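Local atomic coordinates of hypothetical protein (Bacteroides fragilis, PDB entry 4JJA), a protein that is not characterised in detail but probably acts as an exo-beta-N-acetylmuramidase of the NamZ family, trimming peptidoglycan fragments. Residues A[25-30]-A[39-44]; A[105-110]-A[137-142]; A[245-250]-A[264-269]. All coordinates share one frame; numbering follows the deposited sequence.

Contact 1 of 3, residues A[25-30]-A[39-44]; sequences IAIFSN and HLLDIL
His39 and Ser29 meet at the polar end of this strand-helix contact. The imidazole turns an edge to Ser29 and Asn30, and its NE2 donates to Ser29 OG at 2.9 Å. OG lies somewhat out of the ring plane. A second, weak bond runs from the same NE2 to Asn30 O, bent to 129°. The other ring nitrogen faces the helix: ND1 of His39 accepts from Leu41 N at 3.0 Å and so caps the first turn. Both ring nitrogens are thus engaged, which fixes the rotation of the ring. His39 N donates to Asp42 OD2, completing a capping box. Ser29 OG also bonds to Asp108 O, its stronger partner.

Further back the contact is apolar. In Ile27, chi1 (-57°) directs the CG1 branch toward the helix, and the extended chi2 (168°) carries CD1 up to it. There CD1 lies 3.8 Å from Leu41 CA. It also meets Leu44 CD1 tip to tip at 4.0 Å. The CG2 branch of Ile27 instead reaches Leu40 CD2, 4.1 Å away.

Strand 24-28 lies between strands 50-56 and 104-107 in the parallel sheet, and helix 40-46 packs on one face of it, nearly antiparallel to the strand. Leu40 and Leu44 also touch Ile106 and helix 13-20, while Leu41 reaches Val51 and Ile54.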
ATOM      1  N   ILE A  25       4.338   2.997  25.518  1.00 13.14           N
ATOM      2  CA  ILE A  25       3.704   2.804  24.206  1.00 13.28           C
ATOM      3  C   ILE A  25       4.574   3.408  23.100  1.00 12.84           C
ATOM      4  O   ILE A  25       5.040   4.544  23.192  1.00 13.90           O
ATOM      5  CB  ILE A  25       2.300   3.463  24.178  1.00 13.45           C
ATOM      6  CG1 ILE A  25       1.381   2.841  25.237  1.00 13.96           C
ATOM      7  CG2 ILE A  25       1.666   3.380  22.756  1.00 14.77           C
ATOM      8  CD1 ILE A  25       0.256   3.732  25.629  1.00 14.36           C
ATOM      9  N   ALA A  26       4.812   2.641  22.057  1.00 13.21           N
ATOM     10  CA  ALA A  26       5.333   3.167  20.793  1.00 13.81           C
ATOM     11  C   ALA A  26       4.239   3.082  19.754  1.00 13.22           C
ATOM     12  O   ALA A  26       3.389   2.231  19.842  1.00 12.45           O
ATOM     13  CB  ALA A  26       6.523   2.352  20.314  1.00 15.13           C
ATOM     14  N   ILE A  27       4.298   3.964  18.766  1.00 12.32           N
ATOM     15  CA  ILE A  27       3.315   4.002  17.677  1.00 11.97           C
ATOM     16  C   ILE A  27       4.036   3.940  16.329  1.00 13.65           C
ATOM     17  O   ILE A  27       5.036   4.658  16.133  1.00 16.87           O
ATOM     18  CB  ILE A  27       2.489   5.252  17.729  1.00 13.57           C
ATOM     19  CG1 ILE A  27       1.773   5.406  19.066  1.00 13.83           C
ATOM     20  CG2 ILE A  27       1.515   5.292  16.569  1.00 16.01           C
ATOM     21  CD1 ILE A  27       1.193   6.749  19.247  1.00 17.09           C
ATOM     22  N   PHE A  28       3.517   3.119  15.400  1.00 12.51           N
ATOM     23  CA  PHE A  28       3.909   3.102  14.000  1.00 12.94           C
ATOM     24  C   PHE A  28       2.784   3.733  13.239  1.00 11.93           C
ATOM     25  O   PHE A  28       1.671   3.190  13.177  1.00 12.96           O
ATOM     26  CB  PHE A  28       4.183   1.697  13.502  1.00 13.29           C
ATOM     27  CG  PHE A  28       4.410   1.595  12.005  1.00 14.50           C
ATOM     28  CD1 PHE A  28       5.478   2.203  11.422  1.00 16.86           C
ATOM     29  CD2 PHE A  28       3.563   0.860  11.197  1.00 16.41           C
ATOM     30  CE1 PHE A  28       5.701   2.089  10.033  1.00 16.70           C
ATOM     31  CE2 PHE A  28       3.752   0.752   9.847  1.00 18.64           C
ATOM     32  CZ  PHE A  28       4.803   1.362   9.265  1.00 18.05           C
ATOM     33  N   SER A  29       3.050   4.890  12.662  1.00 12.63           N
ATOM     34  CA  SER A  29       2.032   5.658  11.981  1.00 12.42           C
ATOM     35  C   SER A  29       2.669   6.737  11.116  1.00 13.61           C
ATOM     36  O   SER A  29       3.886   6.801  10.985  1.00 15.31           O
ATOM     37  CB  SER A  29       1.093   6.285  13.033  1.00 13.03           C
ATOM     38  OG  SER A  29      -0.065   6.876  12.482  1.00 14.22           O
ATOM     39  N   ASN A  30       1.785   7.538  10.522  1.00 13.57           N
ATOM     40  CA  ASN A  30       2.183   8.713   9.756  1.00 13.52           C
ATOM     41  C   ASN A  30       1.041   9.712   9.832  1.00 14.31           C
ATOM     42  O   ASN A  30       0.161   9.593  10.685  1.00 15.81           O
ATOM     43  CB  ASN A  30       2.627   8.346   8.320  1.00 13.34           C
ATOM     44  CG  ASN A  30       1.499   7.852   7.455  1.00 13.97           C
ATOM     45  OD1 ASN A  30       0.340   7.848   7.879  1.00 13.56           O
ATOM     46  ND2 ASN A  30       1.843   7.448   6.216  1.00 15.28           N
ATOM     47  N   HIS A  39      -3.516  13.517  15.852  1.00 17.15           N
ATOM     48  CA  HIS A  39      -2.914  12.243  15.621  1.00 16.51           C
ATOM     49  C   HIS A  39      -3.282  11.320  16.819  1.00 16.98           C
ATOM     50  O   HIS A  39      -3.518  11.781  17.958  1.00 17.80           O
ATOM     51  CB  HIS A  39      -1.422  12.352  15.470  1.00 16.52           C
ATOM     52  CG  HIS A  39      -0.836  11.121  14.874  1.00 15.94           C
ATOM     53  ND1 HIS A  39      -0.399  10.062  15.637  1.00 18.26           N
ATOM     54  CD2 HIS A  39      -0.664  10.759  13.565  1.00 15.86           C
ATOM     55  CE1 HIS A  39       0.026   9.106  14.828  1.00 16.94           C
ATOM     56  NE2 HIS A  39      -0.083   9.519  13.567  1.00 17.99           N
ATOM     57  N   LEU A  40      -3.377  10.021  16.576  1.00 17.04           N
ATOM     58  CA  LEU A  40      -3.523   9.043  17.677  1.00 17.81           C
ATOM     59  C   LEU A  40      -2.547   9.421  18.796  1.00 18.17           C
ATOM     60  O   LEU A  40      -2.874   9.324  19.981  1.00 17.16           O
ATOM     61  CB  LEU A  40      -3.168   7.645  17.171  1.00 18.39           C
ATOM     62  CG  LEU A  40      -3.064   6.542  18.216  1.00 18.41           C
ATOM     63  CD1 LEU A  40      -4.499   6.323  18.767  1.00 21.48           C
ATOM     64  CD2 LEU A  40      -2.402   5.221  17.619  1.00 17.99           C
ATOM     65  N   LEU A  41      -1.343   9.833  18.442  1.00 18.24           N
ATOM     66  CA  LEU A  41      -0.332  10.241  19.417  1.00 19.13           C
ATOM     67  C   LEU A  41      -0.904  11.305  20.384  1.00 18.77           C
ATOM     68  O   LEU A  41      -0.714  11.225  21.579  1.00 18.02           O
ATOM     69  CB  LEU A  41       0.897  10.781  18.672  1.00 20.10           C
ATOM     70  CG  LEU A  41       1.932  11.458  19.574  1.00 22.33           C
ATOM     71  CD1 LEU A  41       2.543  10.481  20.523  1.00 22.31           C
ATOM     72  CD2 LEU A  41       2.984  12.148  18.717  1.00 25.74           C
ATOM     73  N   ASP A  42      -1.587  12.289  19.832  1.00 17.83           N
ATOM     74  CA  ASP A  42      -2.154  13.398  20.638  1.00 18.70           C
ATOM     75  C   ASP A  42      -3.289  12.909  21.513  1.00 17.89           C
ATOM     76  O   ASP A  42      -3.389  13.270  22.700  1.00 19.33           O
ATOM     77  CB  ASP A  42      -2.659  14.498  19.728  1.00 19.67           C
ATOM     78  CG  ASP A  42      -1.542  15.086  18.862  1.00 21.09           C
ATOM     79  OD1 ASP A  42      -0.446  15.455  19.365  1.00 22.05           O
ATOM     80  OD2 ASP A  42      -1.698  15.080  17.623  1.00 24.49           O
ATOM     81  N   ILE A  43      -4.142  12.057  20.979  1.00 17.13           N
ATOM     82  CA  ILE A  43      -5.268  11.529  21.725  1.00 17.70           C
ATOM     83  C   ILE A  43      -4.753  10.719  22.922  1.00 15.66           C
ATOM     84  O   ILE A  43      -5.259  10.848  24.062  1.00 15.29           O
ATOM     85  CB  ILE A  43      -6.130  10.664  20.846  1.00 18.09           C
ATOM     86  CG1 ILE A  43      -6.826  11.557  19.806  1.00 19.93           C
ATOM     87  CG2 ILE A  43      -7.167   9.878  21.630  1.00 20.99           C
ATOM     88  CD1 ILE A  43      -7.324  10.808  18.594  1.00 22.85           C
ATOM     89  N   LEU A  44      -3.735   9.903  22.696  1.00 14.51           N
ATOM     90  CA  LEU A  44      -3.211   9.088  23.760  1.00 13.43           C
ATOM     91  C   LEU A  44      -2.547   9.939  24.839  1.00 14.62           C
ATOM     92  O   LEU A  44      -2.788   9.733  26.015  1.00 14.30           O
ATOM     93  CB  LEU A  44      -2.232   8.050  23.236  1.00 13.50           C
ATOM     94  CG  LEU A  44      -2.842   6.994  22.325  1.00 13.20           C
ATOM     95  CD1 LEU A  44      -1.746   6.012  21.868  1.00 17.35           C
ATOM     96  CD2 LEU A  44      -3.961   6.234  23.014  1.00 16.40           C
TER

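Contact 2 of 3, residues A[105-110]-A[137-142]; sequences LIVDIQ and ILILDR
Strands 105-107 and 137-140 run parallel, their axes 4.6 Å apart at closest and crossing at -23°, with Leu138 N to Leu105 O, Val107 N to Leu138 O and Leu140 N to Val107 O as the backbone bonds. Leu105 and Ile137 lie side by side on one face, with Leu105 CD2 4.1 Å from Ile137 CG1. On the same face Val107 CG2 meets Ile137 CG2, and Val107 CB rests against Ile139 CG1. The other face carries Ile106, Leu138 and Leu140. Here Ile106 CG2 packs closely on Leu140 CD1, at 3.6 Å.

Further along the two segments, Arg142 forms a side-on, two-nitrogen salt bridge with Asp108. Its NE donates to OD1 of Asp108 at 2.8 Å, and its NH2 to OD2 of Asp108 at 2.9 Å. The two bonds differ in approach. NE comes from above the carboxylate plane, 43° out of it, whereas NH2 meets OD2 on the syn side. The arginine chain is extended from CG to NE, which carries the guanidinium across to the aspartate. NH2 also donates to Met34 O. Water 3 joins Arg142 NH1 to Gln110 OE1, and Gln110 NE2 bonds to Pro143 O. Water 2 accepts from Ile109 N and lies 2.9 Å from Leu140 O, bridging the diverging chains.

The pair belongs to a beta-alpha-beta unit with helix 119-132, which packs on Leu105 and Ile137. Helix 40-46 lies on the Ile106 and Leu140 face. Strands 24-28 and 197-200 flank the pair in the sheet.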
ATOM      1  N   LEU A 105       3.649  -1.852  20.925  1.00 12.41           N
ATOM      2  CA  LEU A 105       3.689  -1.054  19.713  1.00 11.61           C
ATOM      3  C   LEU A 105       2.300  -1.032  19.094  1.00 11.87           C
ATOM      4  O   LEU A 105       1.698  -2.101  18.863  1.00 12.70           O
ATOM      5  CB  LEU A 105       4.635  -1.685  18.728  1.00 12.96           C
ATOM      6  CG  LEU A 105       4.686  -1.030  17.352  1.00 15.26           C
ATOM      7  CD1 LEU A 105       5.227   0.369  17.405  1.00 16.68           C
ATOM      8  CD2 LEU A 105       5.569  -1.911  16.422  1.00 18.84           C
ATOM      9  N   ILE A 106       1.799   0.176  18.811  1.00 10.96           N
ATOM     10  CA  ILE A 106       0.501   0.350  18.113  1.00 10.73           C
ATOM     11  C   ILE A 106       0.771   0.620  16.646  1.00 11.99           C
ATOM     12  O   ILE A 106       1.503   1.526  16.333  1.00 13.52           O
ATOM     13  CB  ILE A 106      -0.293   1.517  18.689  1.00 11.44           C
ATOM     14  CG1 ILE A 106      -0.505   1.346  20.175  1.00 13.61           C
ATOM     15  CG2 ILE A 106      -1.647   1.590  18.021  1.00 14.14           C
ATOM     16  CD1 ILE A 106      -1.181   2.506  20.844  1.00 15.43           C
ATOM     17  N   VAL A 107       0.126  -0.143  15.767  1.00 12.06           N
ATOM     18  CA  VAL A 107       0.068   0.158  14.348  1.00 11.84           C
ATOM     19  C   VAL A 107      -1.260   0.878  14.048  1.00 11.51           C
ATOM     20  O   VAL A 107      -2.337   0.382  14.350  1.00 11.77           O
ATOM     21  CB  VAL A 107       0.149  -1.125  13.521  1.00 13.22           C
ATOM     22  CG1 VAL A 107      -0.113  -0.837  12.012  1.00 13.25           C
ATOM     23  CG2 VAL A 107       1.467  -1.882  13.772  1.00 14.45           C
ATOM     24  N   ASP A 108      -1.157   2.066  13.465  1.00 11.16           N
ATOM     25  CA  ASP A 108      -2.349   2.818  13.041  1.00 11.63           C
ATOM     26  C   ASP A 108      -1.991   3.636  11.823  1.00 11.96           C
ATOM     27  O   ASP A 108      -1.480   4.734  11.949  1.00 13.37           O
ATOM     28  CB  ASP A 108      -2.943   3.714  14.150  1.00 14.65           C
ATOM     29  CG  ASP A 108      -4.298   4.337  13.740  1.00 17.25           C
ATOM     30  OD1 ASP A 108      -5.121   3.665  13.018  1.00 17.86           O
ATOM     31  OD2 ASP A 108      -4.557   5.527  14.117  1.00 22.82           O
ATOM     32  N   ILE A 109      -2.284   3.100  10.645  1.00 10.82           N
ATOM     33  CA  ILE A 109      -1.793   3.730   9.440  1.00 11.13           C
ATOM     34  C   ILE A 109      -2.684   3.329   8.305  1.00 10.35           C
ATOM     35  O   ILE A 109      -3.156   2.187   8.278  1.00 11.34           O
ATOM     36  CB  ILE A 109      -0.297   3.369   9.178  1.00 11.34           C
ATOM     37  CG1 ILE A 109       0.362   4.330   8.168  1.00 12.67           C
ATOM     38  CG2 ILE A 109      -0.092   1.880   8.802  1.00 12.54           C
ATOM     39  CD1 ILE A 109       1.874   4.180   8.141  1.00 13.54           C
ATOM     40  N   GLN A 110      -2.888   4.248   7.366  1.00 10.02           N
ATOM     41  CA  GLN A 110      -3.784   4.003   6.216  1.00 10.10           C
ATOM     42  C   GLN A 110      -2.992   3.501   5.011  1.00 10.59           C
ATOM     43  O   GLN A 110      -2.177   4.233   4.435  1.00 12.87           O
ATOM     44  CB  GLN A 110      -4.570   5.267   5.853  1.00 10.96           C
ATOM     45  CG  GLN A 110      -5.553   5.045   4.718  1.00 10.26           C
ATOM     46  CD  GLN A 110      -6.625   4.024   5.082  1.00 10.09           C
ATOM     47  OE1 GLN A 110      -7.426   4.260   5.978  1.00 11.62           O
ATOM     48  NE2 GLN A 110      -6.635   2.889   4.399  1.00 10.77           N
ATOM     49  N   ILE A 137       2.151  -6.254  19.788  1.00 13.01           N
ATOM     50  CA  ILE A 137       1.641  -5.303  18.796  1.00 12.85           C
ATOM     51  C   ILE A 137       0.121  -5.240  18.890  1.00 12.23           C
ATOM     52  O   ILE A 137      -0.583  -6.247  18.977  1.00 13.69           O
ATOM     53  CB  ILE A 137       2.126  -5.673  17.382  1.00 12.84           C
ATOM     54  CG1 ILE A 137       3.625  -5.384  17.257  1.00 15.27           C
ATOM     55  CG2 ILE A 137       1.298  -4.928  16.314  1.00 15.60           C
ATOM     56  CD1 ILE A 137       4.262  -5.761  15.905  1.00 18.00           C
ATOM     57  N   LEU A 138      -0.366  -4.014  18.876  1.00 11.14           N
ATOM     58  CA  LEU A 138      -1.788  -3.710  18.810  1.00 10.90           C
ATOM     59  C   LEU A 138      -2.029  -3.006  17.469  1.00  9.91           C
ATOM     60  O   LEU A 138      -1.502  -1.947  17.233  1.00 12.17           O
ATOM     61  CB  LEU A 138      -2.172  -2.787  19.969  1.00 11.70           C
ATOM     62  CG  LEU A 138      -3.627  -2.319  19.989  1.00 12.41           C
ATOM     63  CD1 LEU A 138      -4.589  -3.462  20.263  1.00 14.69           C
ATOM     64  CD2 LEU A 138      -3.833  -1.206  21.025  1.00 14.17           C
ATOM     65  N   ILE A 139      -2.858  -3.598  16.607  1.00  9.52           N
ATOM     66  CA  ILE A 139      -3.188  -2.991  15.323  1.00  9.20           C
ATOM     67  C   ILE A 139      -4.594  -2.397  15.418  1.00  9.23           C
ATOM     68  O   ILE A 139      -5.578  -3.100  15.714  1.00  9.95           O
ATOM     69  CB  ILE A 139      -3.125  -4.008  14.169  1.00  9.42           C
ATOM     70  CG1 ILE A 139      -1.708  -4.640  14.119  1.00 11.03           C
ATOM     71  CG2 ILE A 139      -3.568  -3.314  12.833  1.00  9.86           C
ATOM     72  CD1 ILE A 139      -1.556  -5.730  13.093  1.00 11.19           C
ATOM     73  N   LEU A 140      -4.683  -1.085  15.209  1.00  8.73           N
ATOM     74  CA  LEU A 140      -5.971  -0.367  15.159  1.00  9.78           C
ATOM     75  C   LEU A 140      -6.355  -0.383  13.696  1.00  8.50           C
ATOM     76  O   LEU A 140      -5.774   0.371  12.890  1.00  9.69           O
ATOM     77  CB  LEU A 140      -5.798   1.031  15.753  1.00 10.08           C
ATOM     78  CG  LEU A 140      -5.311   1.057  17.192  1.00 10.21           C
ATOM     79  CD1 LEU A 140      -5.140   2.521  17.611  1.00 11.83           C
ATOM     80  CD2 LEU A 140      -6.206   0.252  18.148  1.00 12.62           C
ATOM     81  N   ASP A 141      -7.225  -1.300  13.302  1.00  8.52           N
ATOM     82  CA  ASP A 141      -7.338  -1.571  11.870  1.00  8.48           C
ATOM     83  C   ASP A 141      -8.016  -0.427  11.142  1.00  8.53           C
ATOM     84  O   ASP A 141      -8.877   0.288  11.717  1.00  9.73           O
ATOM     85  CB  ASP A 141      -8.070  -2.889  11.622  1.00  8.88           C
ATOM     86  CG  ASP A 141      -7.514  -3.723  10.490  1.00  8.45           C
ATOM     87  OD1 ASP A 141      -6.376  -3.506  10.043  1.00 10.01           O
ATOM     88  OD2 ASP A 141      -8.265  -4.690  10.126  1.00 10.02           O
ATOM     89  N   ARG A 142      -7.644  -0.246   9.885  1.00  8.53           N
ATOM     90  CA  ARG A 142      -8.295   0.668   8.965  1.00  8.97           C
ATOM     91  C   ARG A 142      -8.650  -0.112   7.713  1.00  8.25           C
ATOM     92  O   ARG A 142      -8.021  -1.107   7.391  1.00  9.12           O
ATOM     93  CB  ARG A 142      -7.432   1.874   8.621  1.00 10.26           C
ATOM     94  CG  ARG A 142      -7.200   2.795   9.814  1.00 12.86           C
ATOM     95  CD  ARG A 142      -6.391   4.030   9.453  1.00 12.64           C
ATOM     96  NE  ARG A 142      -6.146   4.804  10.684  1.00 13.09           N
ATOM     97  CZ  ARG A 142      -6.680   5.966  10.990  1.00 13.03           C
ATOM     98  NH1 ARG A 142      -7.460   6.612  10.127  1.00 13.59           N
ATOM     99  NH2 ARG A 142      -6.400   6.510  12.166  1.00 13.85           N
TER
HETATM  100  O   HOH W   1      -7.754   2.768  13.246  1.00 12.06           O
HETATM  101  O   HOH W   2      -3.650   0.475  10.968  1.00 13.15           O
HETATM  102  O   HOH W   3      -8.361   6.369   7.405  1.00 13.23           O

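Contact 3 of 3, residues A[245-250]-A[264-269]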
ATOM      1  N   ARG A 245       2.881  11.801 -12.663  1.00  8.89           N
ATOM      2  CA  ARG A 245       3.592  12.579 -11.613  1.00  9.65           C
ATOM      3  C   ARG A 245       4.050  13.892 -12.253  1.00  9.64           C
ATOM      4  O   ARG A 245       4.591  13.892 -13.340  1.00 10.32           O
ATOM      5  CB  ARG A 245       4.754  11.840 -11.036  1.00  9.99           C
ATOM      6  CG  ARG A 245       4.397  10.617 -10.209  1.00 12.74           C
ATOM      7  CD  ARG A 245       5.730   9.980  -9.740  1.00 15.82           C
ATOM      8  NE  ARG A 245       5.565   8.629  -9.209  1.00 19.58           N
ATOM      9  CZ  ARG A 245       5.274   8.333  -7.967  1.00 18.90           C
ATOM     10  NH1 ARG A 245       5.229   9.285  -7.050  1.00 20.10           N
ATOM     11  NH2 ARG A 245       5.130   7.061  -7.601  1.00 17.48           N
ATOM     12  N   GLY A 246       3.852  14.992 -11.543  1.00  8.97           N
ATOM     13  CA  GLY A 246       4.139  16.324 -12.073  1.00  8.76           C
ATOM     14  C   GLY A 246       2.957  16.995 -12.769  1.00  9.32           C
ATOM     15  O   GLY A 246       3.142  18.066 -13.325  1.00 10.06           O
ATOM     16  N   THR A 247       1.763  16.372 -12.681  1.00  8.74           N
ATOM     17  CA  THR A 247       0.578  16.896 -13.285  1.00  8.71           C
ATOM     18  C   THR A 247      -0.529  16.970 -12.213  1.00  9.27           C
ATOM     19  O   THR A 247      -0.383  16.469 -11.106  1.00  9.67           O
ATOM     20  CB  THR A 247       0.070  16.055 -14.493  1.00 10.35           C
ATOM     21  OG1 THR A 247      -0.595  14.878 -14.021  1.00  9.61           O
ATOM     22  CG2 THR A 247       1.196  15.755 -15.487  1.00 11.42           C
ATOM     23  N   THR A 248      -1.695  17.496 -12.623  1.00  8.98           N
ATOM     24  CA  THR A 248      -2.873  17.460 -11.785  1.00  9.91           C
ATOM     25  C   THR A 248      -3.544  16.097 -11.688  1.00  9.28           C
ATOM     26  O   THR A 248      -4.503  15.947 -10.933  1.00 10.39           O
ATOM     27  CB  THR A 248      -3.897  18.485 -12.210  1.00 10.97           C
ATOM     28  OG1 THR A 248      -4.397  18.153 -13.508  1.00 12.29           O
ATOM     29  CG2 THR A 248      -3.341  19.937 -12.168  1.00 12.62           C
ATOM     30  N   LEU A 249      -3.098  15.110 -12.453  1.00  8.65           N
ATOM     31  CA  LEU A 249      -3.767  13.831 -12.587  1.00  9.00           C
ATOM     32  C   LEU A 249      -2.833  12.626 -12.387  1.00  8.54           C
ATOM     33  O   LEU A 249      -2.828  11.685 -13.177  1.00  8.77           O
ATOM     34  CB  LEU A 249      -4.480  13.760 -13.956  1.00  8.92           C
ATOM     35  CG  LEU A 249      -5.602  14.733 -14.204  1.00 10.90           C
ATOM     36  CD1 LEU A 249      -6.078  14.633 -15.665  1.00 12.59           C
ATOM     37  CD2 LEU A 249      -6.745  14.549 -13.229  1.00 13.63           C
ATOM     38  N   PRO A 250      -2.051  12.632 -11.299  1.00  8.67           N
ATOM     39  CA  PRO A 250      -1.156  11.481 -11.096  1.00  9.32           C
ATOM     40  C   PRO A 250      -1.927  10.195 -10.931  1.00  8.66           C
ATOM     41  O   PRO A 250      -2.954  10.132 -10.284  1.00  9.18           O
ATOM     42  CB  PRO A 250      -0.389  11.841  -9.833  1.00  9.43           C
ATOM     43  CG  PRO A 250      -1.312  12.727  -9.093  1.00 10.44           C
ATOM     44  CD  PRO A 250      -2.031  13.558 -10.162  1.00  9.66           C
ATOM     45  N   TYR A 264      -4.841  13.229 -26.260  1.00 16.65           N
ATOM     46  CA  TYR A 264      -4.534  13.860 -24.995  1.00 14.00           C
ATOM     47  C   TYR A 264      -3.034  14.029 -24.863  1.00 12.99           C
ATOM     48  O   TYR A 264      -2.277  13.182 -25.307  1.00 12.95           O
ATOM     49  CB  TYR A 264      -5.102  13.021 -23.849  1.00 13.38           C
ATOM     50  CG  TYR A 264      -4.773  13.530 -22.473  1.00 12.92           C
ATOM     51  CD1 TYR A 264      -5.359  14.699 -21.987  1.00 15.82           C
ATOM     52  CD2 TYR A 264      -3.921  12.839 -21.654  1.00 12.72           C
ATOM     53  CE1 TYR A 264      -5.036  15.193 -20.715  1.00 16.17           C
ATOM     54  CE2 TYR A 264      -3.611  13.281 -20.391  1.00 14.40           C
ATOM     55  CZ  TYR A 264      -4.143  14.457 -19.934  1.00 14.07           C
ATOM     56  OH  TYR A 264      -3.792  14.939 -18.714  1.00 18.37           O
ATOM     57  N   ASN A 265      -2.625  15.096 -24.205  1.00 11.89           N
ATOM     58  CA  ASN A 265      -1.248  15.314 -23.874  1.00 12.85           C
ATOM     59  C   ASN A 265      -1.127  16.061 -22.571  1.00 11.71           C
ATOM     60  O   ASN A 265      -2.094  16.665 -22.090  1.00 13.62           O
ATOM     61  CB  ASN A 265      -0.491  15.981 -25.009  1.00 14.28           C
ATOM     62  CG  ASN A 265      -1.038  17.297 -25.394  1.00 18.40           C
ATOM     63  OD1 ASN A 265      -1.004  18.269 -24.626  1.00 23.33           O
ATOM     64  ND2 ASN A 265      -1.489  17.366 -26.637  1.00 23.46           N
ATOM     65  N   PHE A 266       0.032  15.951 -21.960  1.00 11.18           N
ATOM     66  CA  PHE A 266       0.363  16.584 -20.695  1.00 11.16           C
ATOM     67  C   PHE A 266       1.836  16.783 -20.593  1.00 11.06           C
ATOM     68  O   PHE A 266       2.594  16.098 -21.240  1.00 11.42           O
ATOM     69  CB  PHE A 266      -0.159  15.755 -19.512  1.00 10.48           C
ATOM     70  CG  PHE A 266       0.405  14.376 -19.422  1.00 11.22           C
ATOM     71  CD1 PHE A 266      -0.197  13.324 -20.093  1.00 10.39           C
ATOM     72  CD2 PHE A 266       1.533  14.105 -18.661  1.00 10.36           C
ATOM     73  CE1 PHE A 266       0.345  12.038 -19.995  1.00 10.81           C
ATOM     74  CE2 PHE A 266       2.030  12.790 -18.568  1.00 10.47           C
ATOM     75  CZ  PHE A 266       1.439  11.763 -19.238  1.00 11.44           C
ATOM     76  N   THR A 267       2.266  17.687 -19.731  1.00 11.19           N
ATOM     77  CA  THR A 267       3.669  17.916 -19.507  1.00 10.92           C
ATOM     78  C   THR A 267       3.956  17.888 -18.025  1.00 10.82           C
ATOM     79  O   THR A 267       3.572  18.792 -17.274  1.00 11.36           O
ATOM     80  CB  THR A 267       4.114  19.300 -20.082  1.00 11.86           C
ATOM     81  OG1 THR A 267       3.767  19.357 -21.480  1.00 14.79           O
ATOM     82  CG2 THR A 267       5.608  19.531 -19.855  1.00 13.31           C
ATOM     83  N   PRO A 268       4.652  16.844 -17.558  1.00 10.22           N
ATOM     84  CA  PRO A 268       5.069  16.830 -16.168  1.00 10.47           C
ATOM     85  C   PRO A 268       5.911  18.070 -15.804  1.00  9.99           C
ATOM     86  O   PRO A 268       6.823  18.467 -16.551  1.00 11.03           O
ATOM     87  CB  PRO A 268       5.873  15.519 -16.055  1.00 10.14           C
ATOM     88  CG  PRO A 268       5.312  14.679 -17.174  1.00 10.33           C
ATOM     89  CD  PRO A 268       5.121  15.658 -18.284  1.00  9.65           C
ATOM     90  N   ARG A 269       5.652  18.670 -14.641  1.00  9.31           N
ATOM     91  CA  ARG A 269       6.375  19.821 -14.128  1.00  9.59           C
ATOM     92  C   ARG A 269       7.010  19.494 -12.799  1.00  9.71           C
ATOM     93  O   ARG A 269       6.597  18.563 -12.096  1.00 11.19           O
ATOM     94  CB  ARG A 269       5.430  21.004 -13.988  1.00  9.21           C
ATOM     95  CG  ARG A 269       4.814  21.406 -15.274  1.00 10.33           C
ATOM     96  CD  ARG A 269       5.817  21.797 -16.362  1.00  9.41           C
ATOM     97  NE  ARG A 269       5.151  22.331 -17.528  1.00  9.93           N
ATOM     98  CZ  ARG A 269       5.763  22.679 -18.646  1.00 10.87           C
ATOM     99  NH1 ARG A 269       7.072  22.555 -18.753  1.00 11.64           N
ATOM    100  NH2 ARG A 269       5.075  23.148 -19.672  1.00 11.27           N
TER
HETATM  101  O   HOH W   4       1.476  19.483 -15.484  1.00 20.00           O
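Gly246 O takes two hydrogen bonds. Arg269 N donates to it at 2.9 Å, with an N-H...O angle of 160°. Water 4 donates to it at 3.1 Å. The same water donates to Thr267 O at 2.8 Å, so it ties the two backbones together beside the direct bond.

Pro268 packs next to this link, its CB 3.4 Å from Arg245 O. Gly246 adopts a positive phi (91°).

Thr247 has its two branches doing different work. OG1 is folded back over the backbone (chi1 77°), where it accepts from Leu249 N at 3.0 Å in an ST turn and also bonds to Gly244 O. CG2 is turned instead to the neighbouring segment, and this methyl meets the ring of Phe266 obliquely, 3.6 Å from CD2. Farther along, Leu249 CD1 touches Tyr264 OH at 3.8 Å.

Polar ends of the arginines are used elsewhere: Arg245 pairs with Glu237, and Arg269 NH1 with Asn281. The 245-250 loop is thus joined to the chain just after strand 265-266 by backbone groups. Arg269 N and water 4 satisfy Gly246 O, and the same water serves Thr267 O, while the charged side chains hold other partners.

Contacts 1 and 2 belong to one parallel sheet, with centres about 9 Å apart. Strands 24-28 and 104-107 are neighbours in it, and Phe28 N is probably hydrogen-bonded to Ile106 O, at 2.7 Å. Asp108 faces both contacts, its backbone O toward Ser29 of contact 1 and its carboxylate toward Arg142 of contact 2. Contact 3 lies in the C-terminal NamZ region, about 35 Å from contact 1 and 34 Å from contact 2 between centres. Its nearest atoms stay about 14 Å from either. A glycerol, probably from the crystallisation liquor, binds Arg245 in contact 3.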